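Local coordinates for protein glycosyl hydrolase family 88 (Pedobacter heparinus, PDB 3WIW) that hydrolyses unsaturated glucuronyl saccharides with specificity for heparin, using an alpha6/alpha6-barrel of glycoside hydrolase family 88, at residues Lys288-Asp293 with Ser307-Ile312; Trp250-Tyr255 with Ser314-Leu319; Ala104-Gln109 with Leu138-Asn143. All coordinates share one frame; numbering follows the deposited sequence.

Interaction 3 comes first along the chain, joining the loop after helix 92-103 to helix 138-150. Interaction 1 is nested inside the chain loop closed by interaction 2. Both use helix 306-322: its first half meets segment 288-293, and the following turns meet helix 245-262. Their centres lie about 12 Å apart and they touch, with V311 packed on W250 and I312 on L252. Interaction 3 stands on the opposite side of the chain's centre, its centre about 31 Å from that of interaction 1 and about 26 Å from that of interaction 2. Interaction 1 thus packs a loop, and interaction 2 a second helix, on helix 306-322 close to predicted substrate-binding residues; interaction 3 lies away from them.

Interaction 1. Residues Lys288-Asp293 with Ser307-Ile312; sequences KIPLWD and SAAAVI
P290 and I289 lie over A309 on helix 306-322. The methyl of A309 is the centre of the contact. P290 CD stands 3.7 Å from A309 CB, and A309 CA is nearly as close to the same ring carbon. I289 CD1 touches the same methyl, 3.7 Å from A309 CB. The second branch of I289 helps, with CG2 4.0 Å from A309 CB. CG2 is anti to the backbone N, while CG1 lies beside that N (chi1 -47°) and chi2 -55° turns CD1 onto the methyl. The small alanine lets the loop backbone come close: the CA atoms of I289 and A309 are 5.2 Å apart.

One turn further along the helix, P290 CG meets I312 CD1 at 3.9 Å. The two side chains slide past each other in opposite directions. A308 is a looser neighbour, its CB 4.4 Å from P290 CG. No hydrogen bond crosses between the segments, so this patch is held by apolar packing. The backbone of P290 is hydrogen-bonded instead to D305, just before the helix.

K288 marks the loose side. It is partly exposed, and its chain, extended as far as CE, leads away from helix 306-322 toward F332 and I336 of helix 327-340. Its NZ makes a long, weak ion pair with D335.

S307 points away from the loop; its OG is hydrogen-bonded to R246 NH1 and D305 OD1. R246 is predicted to bind substrate, and its side chain is about 4 Å from that of A308. The arrangement is a connecting loop packed on a helix of the alpha6/alpha6-barrel, beside the predicted substrate site.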
ATOM      1  N   LYS A 288      -6.154  16.933  -6.101  1.00 10.95           N
ATOM      2  CA  LYS A 288      -6.148  15.911  -5.047  1.00 11.57           C
ATOM      3  C   LYS A 288      -5.049  14.859  -5.164  1.00 10.94           C
ATOM      4  O   LYS A 288      -5.118  13.837  -4.493  1.00 11.27           O
ATOM      5  CB  LYS A 288      -7.537  15.274  -4.891  1.00 13.15           C
ATOM      6  CG  LYS A 288      -8.571  16.323  -4.506  1.00 15.83           C
ATOM      7  CD  LYS A 288      -9.970  15.771  -4.398  1.00 18.33           C
ATOM      8  CE  LYS A 288     -10.903  16.832  -3.883  1.00 20.96           C
ATOM      9  NZ  LYS A 288     -10.966  17.941  -4.875  1.00 24.42           N
ATOM     10  N   ILE A 289      -4.008  15.128  -5.957  1.00  9.99           N
ATOM     11  CA  ILE A 289      -2.835  14.270  -5.956  1.00 10.45           C
ATOM     12  C   ILE A 289      -1.786  14.931  -5.061  1.00 10.14           C
ATOM     13  O   ILE A 289      -1.309  16.018  -5.380  1.00 10.14           O
ATOM     14  CB  ILE A 289      -2.262  14.050  -7.359  1.00 10.06           C
ATOM     15  CG1 ILE A 289      -3.364  13.693  -8.356  1.00 11.30           C
ATOM     16  CG2 ILE A 289      -1.145  12.993  -7.291  1.00 10.26           C
ATOM     17  CD1 ILE A 289      -4.225  12.483  -7.935  1.00 11.99           C
ATOM     18  N   PRO A 290      -1.493  14.331  -3.905  1.00  9.28           N
ATOM     19  CA  PRO A 290      -0.654  15.080  -2.950  1.00  9.71           C
ATOM     20  C   PRO A 290       0.735  15.449  -3.454  1.00  9.52           C
ATOM     21  O   PRO A 290       1.322  14.751  -4.280  1.00  9.86           O
ATOM     22  CB  PRO A 290      -0.510  14.103  -1.761  1.00 10.54           C
ATOM     23  CG  PRO A 290      -1.736  13.228  -1.859  1.00 11.38           C
ATOM     24  CD  PRO A 290      -1.960  13.047  -3.342  1.00 10.23           C
ATOM     25  N   LEU A 291       1.258  16.566  -2.953  1.00  8.62           N
ATOM     26  CA  LEU A 291       2.698  16.807  -3.024  1.00  8.45           C
ATOM     27  C   LEU A 291       3.427  15.660  -2.332  1.00  8.26           C
ATOM     28  O   LEU A 291       2.885  15.019  -1.440  1.00  9.47           O
ATOM     29  CB  LEU A 291       3.010  18.102  -2.301  1.00 10.13           C
ATOM     30  CG  LEU A 291       2.141  19.310  -2.681  1.00 11.12           C
ATOM     31  CD1 LEU A 291       2.579  20.540  -1.848  1.00 12.49           C
ATOM     32  CD2 LEU A 291       2.157  19.564  -4.193  1.00 11.94           C
ATOM     33  N   TRP A 292       4.680  15.415  -2.691  1.00  9.00           N
ATOM     34  CA  TRP A 292       5.349  14.256  -2.119  1.00  8.46           C
ATOM     35  C   TRP A 292       5.487  14.369  -0.588  1.00  8.34           C
ATOM     36  O   TRP A 292       5.524  13.361   0.124  1.00  8.37           O
ATOM     37  CB  TRP A 292       6.709  14.044  -2.797  1.00  8.93           C
ATOM     38  CG  TRP A 292       7.693  15.098  -2.421  1.00  7.87           C
ATOM     39  CD1 TRP A 292       7.813  16.354  -2.979  1.00  8.26           C
ATOM     40  CD2 TRP A 292       8.669  15.031  -1.382  1.00  8.52           C
ATOM     41  NE1 TRP A 292       8.799  17.069  -2.313  1.00 10.28           N
ATOM     42  CE2 TRP A 292       9.340  16.270  -1.333  1.00  9.53           C
ATOM     43  CE3 TRP A 292       9.031  14.032  -0.467  1.00  8.34           C
ATOM     44  CZ2 TRP A 292      10.384  16.521  -0.419  1.00  9.94           C
ATOM     45  CZ3 TRP A 292      10.066  14.283   0.443  1.00  9.32           C
ATOM     46  CH2 TRP A 292      10.715  15.522   0.462  1.00 10.34           C
ATOM     47  N   ASP A 293       5.547  15.595  -0.076  1.00  8.20           N
ATOM     48  CA  ASP A 293       5.505  15.871   1.350  1.00  8.21           C
ATOM     49  C   ASP A 293       4.617  17.099   1.509  1.00  8.59           C
ATOM     50  O   ASP A 293       4.775  18.097   0.782  1.00  9.32           O
ATOM     51  CB  ASP A 293       6.916  16.110   1.912  1.00  8.73           C
ATOM     52  CG  ASP A 293       6.946  16.229   3.437  1.00  9.13           C
ATOM     53  OD1 ASP A 293       6.332  17.172   3.999  1.00 10.58           O
ATOM     54  OD2 ASP A 293       7.604  15.384   4.101  1.00  9.15           O
ATOM     55  N   SER A 307       1.374   7.532  -5.981  1.00  8.33           N
ATOM     56  CA  SER A 307       1.209   6.354  -5.129  1.00  7.84           C
ATOM     57  C   SER A 307       0.458   6.733  -3.855  1.00  8.31           C
ATOM     58  O   SER A 307      -0.442   6.007  -3.418  1.00  8.59           O
ATOM     59  CB  SER A 307       2.564   5.707  -4.824  1.00  8.01           C
ATOM     60  OG  SER A 307       3.357   6.481  -3.944  1.00  9.03           O
ATOM     61  N   ALA A 308       0.795   7.880  -3.263  1.00  8.18           N
ATOM     62  CA  ALA A 308       0.074   8.354  -2.081  1.00  8.49           C
ATOM     63  C   ALA A 308      -1.403   8.577  -2.412  1.00  8.25           C
ATOM     64  O   ALA A 308      -2.284   8.241  -1.603  1.00  8.78           O
ATOM     65  CB  ALA A 308       0.708   9.627  -1.527  1.00  8.87           C
ATOM     66  N   ALA A 309      -1.683   9.210  -3.561  1.00  7.74           N
ATOM     67  CA  ALA A 309      -3.072   9.438  -3.986  1.00  8.20           C
ATOM     68  C   ALA A 309      -3.820   8.116  -4.098  1.00  8.04           C
ATOM     69  O   ALA A 309      -4.971   8.035  -3.670  1.00  8.95           O
ATOM     70  CB  ALA A 309      -3.128  10.162  -5.306  1.00  9.23           C
ATOM     71  N   ALA A 310      -3.200   7.094  -4.700  1.00  8.33           N
ATOM     72  CA  ALA A 310      -3.891   5.823  -4.915  1.00  8.95           C
ATOM     73  C   ALA A 310      -4.214   5.145  -3.576  1.00  8.76           C
ATOM     74  O   ALA A 310      -5.317   4.596  -3.404  1.00  9.54           O
ATOM     75  CB  ALA A 310      -3.058   4.919  -5.796  1.00  9.60           C
ATOM     76  N   VAL A 311      -3.265   5.158  -2.638  1.00  7.27           N
ATOM     77  CA  VAL A 311      -3.464   4.578  -1.313  1.00  7.88           C
ATOM     78  C   VAL A 311      -4.585   5.318  -0.593  1.00  8.38           C
ATOM     79  O   VAL A 311      -5.469   4.693   0.001  1.00  9.63           O
ATOM     80  CB  VAL A 311      -2.147   4.571  -0.514  1.00  8.61           C
ATOM     81  CG1 VAL A 311      -2.381   4.132   0.941  1.00  8.74           C
ATOM     82  CG2 VAL A 311      -1.102   3.670  -1.191  1.00  8.82           C
ATOM     83  N   ILE A 312      -4.569   6.650  -0.670  1.00  7.85           N
ATOM     84  CA  ILE A 312      -5.622   7.444  -0.053  1.00  8.03           C
ATOM     85  C   ILE A 312      -6.986   7.132  -0.661  1.00  9.10           C
ATOM     86  O   ILE A 312      -7.960   6.965   0.080  1.00  9.48           O
ATOM     87  CB  ILE A 312      -5.310   8.962  -0.137  1.00  9.20           C
ATOM     88  CG1 ILE A 312      -4.158   9.292   0.815  1.00  9.68           C
ATOM     89  CG2 ILE A 312      -6.541   9.787   0.201  1.00 10.64           C
ATOM     90  CD1 ILE A 312      -3.467  10.619   0.493  1.00 10.89           C
TER

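Interaction 2. Residues Trp250-Tyr255 with Ser314-Leu319; sequences WGLYGY and SALLDL
Y253 and L252 of helix 245-262 straddle the methyl of A315 on helix 306-322. The axes of the two short helical segments run in broadly the same direction, 32° apart, and approach to 8.9 Å. Alanine allows near backbone contact: A315 CB is 3.6 Å from Y253 CA.

Going outward, Y253 CB lies 3.9 Å from A315 CB, and CG remains beside the same methyl. The ring leaves with CG anti to the backbone N (chi1 -166°), which carries CD2 along A315; CD2 is also 3.9 Å from A315 CB. Farther out, CE2 reaches S314, 4.0 Å from its OG and almost as near to its CB. Both A315 and S314 approach the ring obliquely. At the tip, the hydroxyl OH is hydrogen-bonded to OE2 of E383. S314 OG is hydrogen-bonded to that same carboxylate oxygen. One acidic group of helix 375-392 thus ties together polar ends from both helices, and this satisfies the two buried hydroxyls.

L252 works on the other flank of A315. Its CG is 3.9 Å from A315 CB. Its CD2 goes on to L316, meeting L316 CD2 at 3.8 Å. The two leucine side chains cross at about a right angle. No hydrogen bond joins the segments. A salt bridge from D318 OD2 to K260 NZ adds a polar link between the same two helices.

The pair are probably neighbouring inner helices of the alpha6/alpha6-barrel. W250, one turn before Y253, is predicted to bind substrate. Helix 375-392 packs on the Y253 and S314 side, with R387 touching the tyrosine. Helix 265-279 packs on L252 through I274 and A275. F332 of helix 327-340 lies against L316, and M177 of helix 175-188 touches Y253.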
ATOM      1  N   TRP A 250      -0.326   5.715   4.294  1.00  7.88           N
ATOM      2  CA  TRP A 250      -0.220   4.412   4.976  1.00  8.15           C
ATOM      3  C   TRP A 250      -0.946   4.460   6.320  1.00  8.55           C
ATOM      4  O   TRP A 250      -1.559   3.479   6.725  1.00  9.88           O
ATOM      5  CB  TRP A 250       1.224   4.070   5.258  1.00  8.45           C
ATOM      6  CG  TRP A 250       2.166   3.791   4.121  1.00  7.76           C
ATOM      7  CD1 TRP A 250       3.509   4.106   4.133  1.00  8.34           C
ATOM      8  CD2 TRP A 250       1.945   3.045   2.899  1.00  8.57           C
ATOM      9  NE1 TRP A 250       4.111   3.664   2.988  1.00  8.50           N
ATOM     10  CE2 TRP A 250       3.188   2.987   2.222  1.00  8.31           C
ATOM     11  CE3 TRP A 250       0.818   2.453   2.290  1.00  9.41           C
ATOM     12  CZ2 TRP A 250       3.362   2.316   0.992  1.00  8.49           C
ATOM     13  CZ3 TRP A 250       0.988   1.793   1.048  1.00  9.82           C
ATOM     14  CH2 TRP A 250       2.257   1.742   0.415  1.00  9.10           C
ATOM     15  N   GLY A 251      -0.872   5.588   7.038  1.00  8.38           N
ATOM     16  CA  GLY A 251      -1.596   5.746   8.293  1.00  8.77           C
ATOM     17  C   GLY A 251      -3.100   5.670   8.095  1.00  8.13           C
ATOM     18  O   GLY A 251      -3.783   4.912   8.796  1.00  9.57           O
ATOM     19  N   LEU A 252      -3.619   6.452   7.150  1.00  8.65           N
ATOM     20  CA  LEU A 252      -5.052   6.429   6.869  1.00  9.05           C
ATOM     21  C   LEU A 252      -5.516   5.002   6.540  1.00  9.19           C
ATOM     22  O   LEU A 252      -6.502   4.496   7.096  1.00 10.06           O
ATOM     23  CB  LEU A 252      -5.372   7.357   5.700  1.00  8.77           C
ATOM     24  CG  LEU A 252      -6.831   7.351   5.261  1.00  9.45           C
ATOM     25  CD1 LEU A 252      -7.778   7.815   6.382  1.00 10.88           C
ATOM     26  CD2 LEU A 252      -7.007   8.207   3.996  1.00 11.69           C
ATOM     27  N   TYR A 253      -4.814   4.374   5.605  1.00  7.75           N
ATOM     28  CA  TYR A 253      -5.160   3.032   5.183  1.00  8.11           C
ATOM     29  C   TYR A 253      -5.033   2.051   6.358  1.00  8.33           C
ATOM     30  O   TYR A 253      -5.903   1.201   6.552  1.00  9.32           O
ATOM     31  CB  TYR A 253      -4.248   2.637   4.041  1.00  8.92           C
ATOM     32  CG  TYR A 253      -4.637   1.421   3.242  1.00  8.45           C
ATOM     33  CD1 TYR A 253      -4.602   0.141   3.809  1.00  8.28           C
ATOM     34  CD2 TYR A 253      -4.997   1.534   1.898  1.00  8.83           C
ATOM     35  CE1 TYR A 253      -4.892  -0.993   3.057  1.00  9.15           C
ATOM     36  CE2 TYR A 253      -5.301   0.409   1.140  1.00  9.52           C
ATOM     37  CZ  TYR A 253      -5.232  -0.853   1.724  1.00  8.67           C
ATOM     38  OH  TYR A 253      -5.490  -1.973   0.968  1.00 10.60           O
ATOM     39  N   GLY A 254      -3.936   2.159   7.112  1.00  9.04           N
ATOM     40  CA  GLY A 254      -3.648   1.256   8.220  1.00  9.20           C
ATOM     41  C   GLY A 254      -4.809   1.220   9.212  1.00  8.98           C
ATOM     42  O   GLY A 254      -5.164   0.137   9.703  1.00  9.94           O
ATOM     43  N   TYR A 255      -5.401   2.378   9.517  1.00  9.02           N
ATOM     44  CA  TYR A 255      -6.484   2.429  10.518  1.00  9.61           C
ATOM     45  C   TYR A 255      -7.832   2.055   9.924  1.00 10.03           C
ATOM     46  O   TYR A 255      -8.644   1.450  10.618  1.00 11.25           O
ATOM     47  CB  TYR A 255      -6.489   3.759  11.321  1.00 10.04           C
ATOM     48  CG  TYR A 255      -5.292   3.719  12.224  1.00 10.21           C
ATOM     49  CD1 TYR A 255      -5.316   2.921  13.363  1.00 10.67           C
ATOM     50  CD2 TYR A 255      -4.091   4.332  11.871  1.00 10.45           C
ATOM     51  CE1 TYR A 255      -4.209   2.784  14.173  1.00 11.27           C
ATOM     52  CE2 TYR A 255      -2.969   4.194  12.667  1.00  9.70           C
ATOM     53  CZ  TYR A 255      -3.032   3.403  13.809  1.00  9.87           C
ATOM     54  OH  TYR A 255      -1.902   3.262  14.570  1.00 11.35           O
ATOM     55  N   SER A 314      -8.014   4.365  -2.195  1.00  9.41           N
ATOM     56  CA  SER A 314      -8.462   3.040  -1.791  1.00  9.00           C
ATOM     57  C   SER A 314      -8.969   3.063  -0.351  1.00  9.38           C
ATOM     58  O   SER A 314     -10.057   2.557  -0.062  1.00  9.83           O
ATOM     59  CB  SER A 314      -7.355   2.018  -1.959  1.00 10.46           C
ATOM     60  OG  SER A 314      -7.947   0.751  -1.783  1.00 10.93           O
ATOM     61  N   ALA A 315      -8.218   3.706   0.539  1.00  9.14           N
ATOM     62  CA  ALA A 315      -8.613   3.769   1.941  1.00  9.88           C
ATOM     63  C   ALA A 315      -9.931   4.527   2.121  1.00  9.51           C
ATOM     64  O   ALA A 315     -10.800   4.078   2.876  1.00 10.48           O
ATOM     65  CB  ALA A 315      -7.518   4.406   2.782  1.00  9.89           C
ATOM     66  N   LEU A 316     -10.062   5.678   1.462  1.00  9.77           N
ATOM     67  CA  LEU A 316     -11.277   6.481   1.611  1.00  9.15           C
ATOM     68  C   LEU A 316     -12.517   5.755   1.115  1.00  9.92           C
ATOM     69  O   LEU A 316     -13.608   5.921   1.673  1.00 11.41           O
ATOM     70  CB  LEU A 316     -11.133   7.848   0.937  1.00 10.15           C
ATOM     71  CG  LEU A 316     -10.172   8.833   1.605  1.00 10.15           C
ATOM     72  CD1 LEU A 316     -10.165  10.106   0.786  1.00 12.61           C
ATOM     73  CD2 LEU A 316     -10.586   9.126   3.043  1.00 12.58           C
ATOM     74  N   LEU A 317     -12.357   4.923   0.088  1.00 11.07           N
ATOM     75  CA  LEU A 317     -13.493   4.128  -0.386  1.00 11.00           C
ATOM     76  C   LEU A 317     -13.941   3.119   0.680  1.00 11.36           C
ATOM     77  O   LEU A 317     -15.134   3.008   0.950  1.00 12.89           O
ATOM     78  CB  LEU A 317     -13.145   3.424  -1.694  1.00 11.66           C
ATOM     79  CG  LEU A 317     -13.043   4.380  -2.887  1.00 11.72           C
ATOM     80  CD1 LEU A 317     -12.320   3.707  -4.060  1.00 13.77           C
ATOM     81  CD2 LEU A 317     -14.433   4.897  -3.296  1.00 11.84           C
ATOM     82  N   ASP A 318     -13.003   2.413   1.311  1.00 11.51           N
ATOM     83  CA  ASP A 318     -13.401   1.543   2.413  1.00 12.61           C
ATOM     84  C   ASP A 318     -13.942   2.355   3.592  1.00 12.72           C
ATOM     85  O   ASP A 318     -14.917   1.958   4.214  1.00 14.27           O
ATOM     86  CB  ASP A 318     -12.270   0.624   2.860  1.00 13.33           C
ATOM     87  CG  ASP A 318     -12.337  -0.745   2.199  1.00 15.49           C
ATOM     88  OD1 ASP A 318     -12.983  -0.896   1.126  1.00 17.08           O
ATOM     89  OD2 ASP A 318     -11.717  -1.666   2.744  1.00 16.45           O
ATOM     90  N   LEU A 319     -13.333   3.501   3.897  1.00 12.05           N
ATOM     91  CA  LEU A 319     -13.809   4.303   5.018  1.00 12.19           C
ATOM     92  C   LEU A 319     -15.250   4.735   4.776  1.00 12.05           C
ATOM     93  O   LEU A 319     -16.074   4.738   5.708  1.00 13.58           O
ATOM     94  CB  LEU A 319     -12.909   5.518   5.215  1.00 11.93           C
ATOM     95  CG  LEU A 319     -13.171   6.351   6.468  1.00 12.84           C
ATOM     96  CD1 LEU A 319     -12.987   5.535   7.738  1.00 15.00           C
ATOM     97  CD2 LEU A 319     -12.276   7.596   6.488  1.00 13.72           C
TER

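Interaction 3. Residues Ala104-Gln109 with Leu138-Asn143; sequences ALDTIQ and LKPLEN
The amides of Q109 and N143 join two parts of the helical barrel: the short 3-10 turn that includes Q109, in the loop after helix 92-103, and the opening turns of helix 138-150. N143 ND2 donates to Q109 OE1 over 2.8 Å. The bond is fairly straight, with an N-H...O angle of 160°. The acceptor lies in the amide plane of N143, while the donor is slightly tilted from the carbonyl plane of Q109. The two side chains lie side by side and point the same way, their amide planes 39° apart.

The other arm of the Q109 amide is held as well. Its NE2 donates to D106 O at 3.1 Å, from above that carbonyl plane. The backbone N of Q109 reaches the same oxygen from the opposite face, making the 3-10 turn bond. D106 O therefore receives two donors from one residue. These bonds fix the amide so that OE1 faces helix 138-150. The first torsion places CG between the backbone N and the carbonyl carbon (chi1 75°), and the extended chain carries the amide across P140.

P140 gives the amide a carbon surface to lie across: its CA is 3.5 Å from Q109 OE1 and its CG 4.0 Å from Q109 NE2. The carboxylate of D106 meets the ring at its CG corner, with OD2 4.1 Å from P140 CG. P140 stands in the first turn of the helix, where a proline is readily accommodated. Out toward solvent, K139 and E142 form a salt bridge along the helix.

Helix 117-132 backs this junction: its Y125 touches both D106 and P140. Helix 175-188 packs behind helix 138-150, where W184 meets L141 and Y181 OH is hydrogen-bonded to L141 O.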
ATOM      1  N   ALA A 104       6.610 -17.708  -8.287  1.00 13.78           N
ATOM      2  CA  ALA A 104       8.035 -17.397  -8.361  1.00 14.89           C
ATOM      3  C   ALA A 104       8.556 -16.750  -7.071  1.00 13.60           C
ATOM      4  O   ALA A 104       9.765 -16.582  -6.924  1.00 14.63           O
ATOM      5  CB  ALA A 104       8.336 -16.493  -9.546  1.00 15.58           C
ATOM      6  N   LEU A 105       7.656 -16.394  -6.148  1.00 12.79           N
ATOM      7  CA  LEU A 105       8.043 -15.724  -4.908  1.00 12.39           C
ATOM      8  C   LEU A 105       8.097 -16.668  -3.695  1.00 12.71           C
ATOM      9  O   LEU A 105       8.157 -16.228  -2.542  1.00 13.14           O
ATOM     10  CB  LEU A 105       7.108 -14.549  -4.633  1.00 11.77           C
ATOM     11  CG  LEU A 105       7.171 -13.429  -5.685  1.00 12.85           C
ATOM     12  CD1 LEU A 105       6.294 -12.252  -5.281  1.00 13.43           C
ATOM     13  CD2 LEU A 105       8.626 -12.993  -5.953  1.00 14.13           C
ATOM     14  N   ASP A 106       8.103 -17.975  -3.954  1.00 14.00           N
ATOM     15  CA  ASP A 106       8.067 -19.000  -2.919  1.00 14.47           C
ATOM     16  C   ASP A 106       9.111 -18.773  -1.827  1.00 14.60           C
ATOM     17  O   ASP A 106       8.826 -18.979  -0.645  1.00 14.20           O
ATOM     18  CB  ASP A 106       8.269 -20.361  -3.588  1.00 15.09           C
ATOM     19  CG  ASP A 106       8.296 -21.501  -2.594  1.00 17.64           C
ATOM     20  OD1 ASP A 106       9.384 -21.791  -2.051  1.00 19.13           O
ATOM     21  OD2 ASP A 106       7.229 -22.103  -2.338  1.00 19.26           O
ATOM     22  N   THR A 107      10.315 -18.341  -2.211  0.54 13.61           N
ATOM     23  CA  THR A 107      11.418 -18.203  -1.249  0.54 13.84           C
ATOM     24  C   THR A 107      11.143 -17.183  -0.145  0.54 13.21           C
ATOM     25  O   THR A 107      11.773 -17.226   0.917  0.54 13.98           O
ATOM     26  CB  THR A 107      12.774 -17.852  -1.925  0.54 14.73           C
ATOM     27  OG1 THR A 107      12.622 -16.681  -2.741  0.54 16.30           O
ATOM     28  CG2 THR A 107      13.310 -19.022  -2.767  0.54 14.90           C
ATOM     29  N   ILE A 108      10.208 -16.266  -0.384  1.00 12.16           N
ATOM     30  CA  ILE A 108       9.943 -15.222   0.604  1.00 12.21           C
ATOM     31  C   ILE A 108       9.389 -15.795   1.913  1.00 11.80           C
ATOM     32  O   ILE A 108       9.496 -15.181   2.962  1.00 11.97           O
ATOM     33  CB  ILE A 108       9.041 -14.121   0.042  1.00 12.66           C
ATOM     34  CG1 ILE A 108       9.645 -13.596  -1.261  1.00 14.25           C
ATOM     35  CG2 ILE A 108       8.896 -12.973   1.044  1.00 13.44           C
ATOM     36  CD1 ILE A 108       8.791 -12.528  -1.899  1.00 14.96           C
ATOM     37  N   GLN A 109       8.840 -17.004   1.860  1.00 11.72           N
ATOM     38  CA  GLN A 109       8.320 -17.638   3.074  1.00 12.94           C
ATOM     39  C   GLN A 109       9.407 -17.975   4.088  1.00 13.28           C
ATOM     40  O   GLN A 109       9.093 -18.392   5.205  1.00 14.98           O
ATOM     41  CB  GLN A 109       7.557 -18.906   2.728  1.00 14.02           C
ATOM     42  CG  GLN A 109       8.461 -20.077   2.355  1.00 14.11           C
ATOM     43  CD  GLN A 109       7.680 -21.266   1.875  1.00 14.17           C
ATOM     44  OE1 GLN A 109       6.946 -21.897   2.640  1.00 16.42           O
ATOM     45  NE2 GLN A 109       7.834 -21.584   0.606  1.00 15.30           N
ATOM     46  N   LEU A 138      -1.173 -21.851   0.385  1.00 13.70           N
ATOM     47  CA  LEU A 138      -1.440 -21.737   1.808  1.00 14.73           C
ATOM     48  C   LEU A 138      -0.208 -21.910   2.703  1.00 14.98           C
ATOM     49  O   LEU A 138       0.006 -21.109   3.622  1.00 14.44           O
ATOM     50  CB  LEU A 138      -2.562 -22.691   2.212  1.00 16.87           C
ATOM     51  CG  LEU A 138      -3.132 -22.435   3.610  1.00 20.10           C
ATOM     52  CD1 LEU A 138      -3.726 -21.039   3.703  1.00 20.78           C
ATOM     53  CD2 LEU A 138      -4.171 -23.480   3.943  1.00 22.65           C
ATOM     54  N   LYS A 139       0.598 -22.944   2.474  1.00 15.64           N
ATOM     55  CA  LYS A 139       1.752 -23.140   3.343  1.00 16.48           C
ATOM     56  C   LYS A 139       2.752 -21.958   3.320  1.00 14.84           C
ATOM     57  O   LYS A 139       3.241 -21.558   4.376  1.00 13.71           O
ATOM     58  CB  LYS A 139       2.450 -24.488   3.093  1.00 19.35           C
ATOM     59  CG  LYS A 139       3.480 -24.855   4.169  1.00 22.05           C
ATOM     60  CD  LYS A 139       2.815 -24.988   5.539  1.00 25.25           C
ATOM     61  CE  LYS A 139       3.772 -25.460   6.622  1.00 29.58           C
ATOM     62  NZ  LYS A 139       3.032 -25.781   7.875  1.00 31.64           N
ATOM     63  N   PRO A 140       3.061 -21.399   2.134  1.00 13.76           N
ATOM     64  CA  PRO A 140       3.944 -20.233   2.151  1.00 13.60           C
ATOM     65  C   PRO A 140       3.345 -19.082   2.970  1.00 12.41           C
ATOM     66  O   PRO A 140       4.072 -18.382   3.679  1.00 12.48           O
ATOM     67  CB  PRO A 140       4.063 -19.894   0.656  1.00 13.71           C
ATOM     68  CG  PRO A 140       3.937 -21.234  -0.024  1.00 15.73           C
ATOM     69  CD  PRO A 140       2.836 -21.883   0.754  1.00 14.93           C
ATOM     70  N   LEU A 141       2.034 -18.895   2.895  1.00 11.79           N
ATOM     71  CA  LEU A 141       1.385 -17.886   3.732  1.00 10.84           C
ATOM     72  C   LEU A 141       1.538 -18.177   5.221  1.00 11.22           C
ATOM     73  O   LEU A 141       1.787 -17.260   6.010  1.00 11.78           O
ATOM     74  CB  LEU A 141      -0.081 -17.726   3.371  1.00 11.54           C
ATOM     75  CG  LEU A 141      -0.343 -16.976   2.073  1.00 11.63           C
ATOM     76  CD1 LEU A 141      -1.799 -17.175   1.645  1.00 12.17           C
ATOM     77  CD2 LEU A 141      -0.040 -15.471   2.223  1.00 12.45           C
ATOM     78  N   GLU A 142       1.372 -19.433   5.614  1.00 12.84           N
ATOM     79  CA  GLU A 142       1.505 -19.782   7.014  1.00 13.11           C
ATOM     80  C   GLU A 142       2.932 -19.568   7.497  1.00 12.92           C
ATOM     81  O   GLU A 142       3.147 -18.992   8.562  1.00 13.90           O
ATOM     82  CB  GLU A 142       1.071 -21.218   7.226  1.00 15.09           C
ATOM     83  CG  GLU A 142       0.975 -21.609   8.690  1.00 17.50           C
ATOM     84  CD  GLU A 142       0.576 -23.057   8.898  1.00 21.25           C
ATOM     85  OE1 GLU A 142       0.592 -23.831   7.917  1.00 22.29           O
ATOM     86  OE2 GLU A 142       0.249 -23.419  10.046  1.00 23.70           O
ATOM     87  N   ASN A 143       3.913 -20.006   6.709  1.00 13.00           N
ATOM     88  CA  ASN A 143       5.311 -19.822   7.098  1.00 12.61           C
ATOM     89  C   ASN A 143       5.667 -18.337   7.199  1.00 12.33           C
ATOM     90  O   ASN A 143       6.336 -17.921   8.141  1.00 13.00           O
ATOM     91  CB  ASN A 143       6.258 -20.527   6.128  1.00 13.97           C
ATOM     92  CG  ASN A 143       6.262 -22.023   6.309  1.00 16.67           C
ATOM     93  OD1 ASN A 143       5.938 -22.535   7.383  1.00 19.46           O
ATOM     94  ND2 ASN A 143       6.611 -22.737   5.253  1.00 18.57           N
TER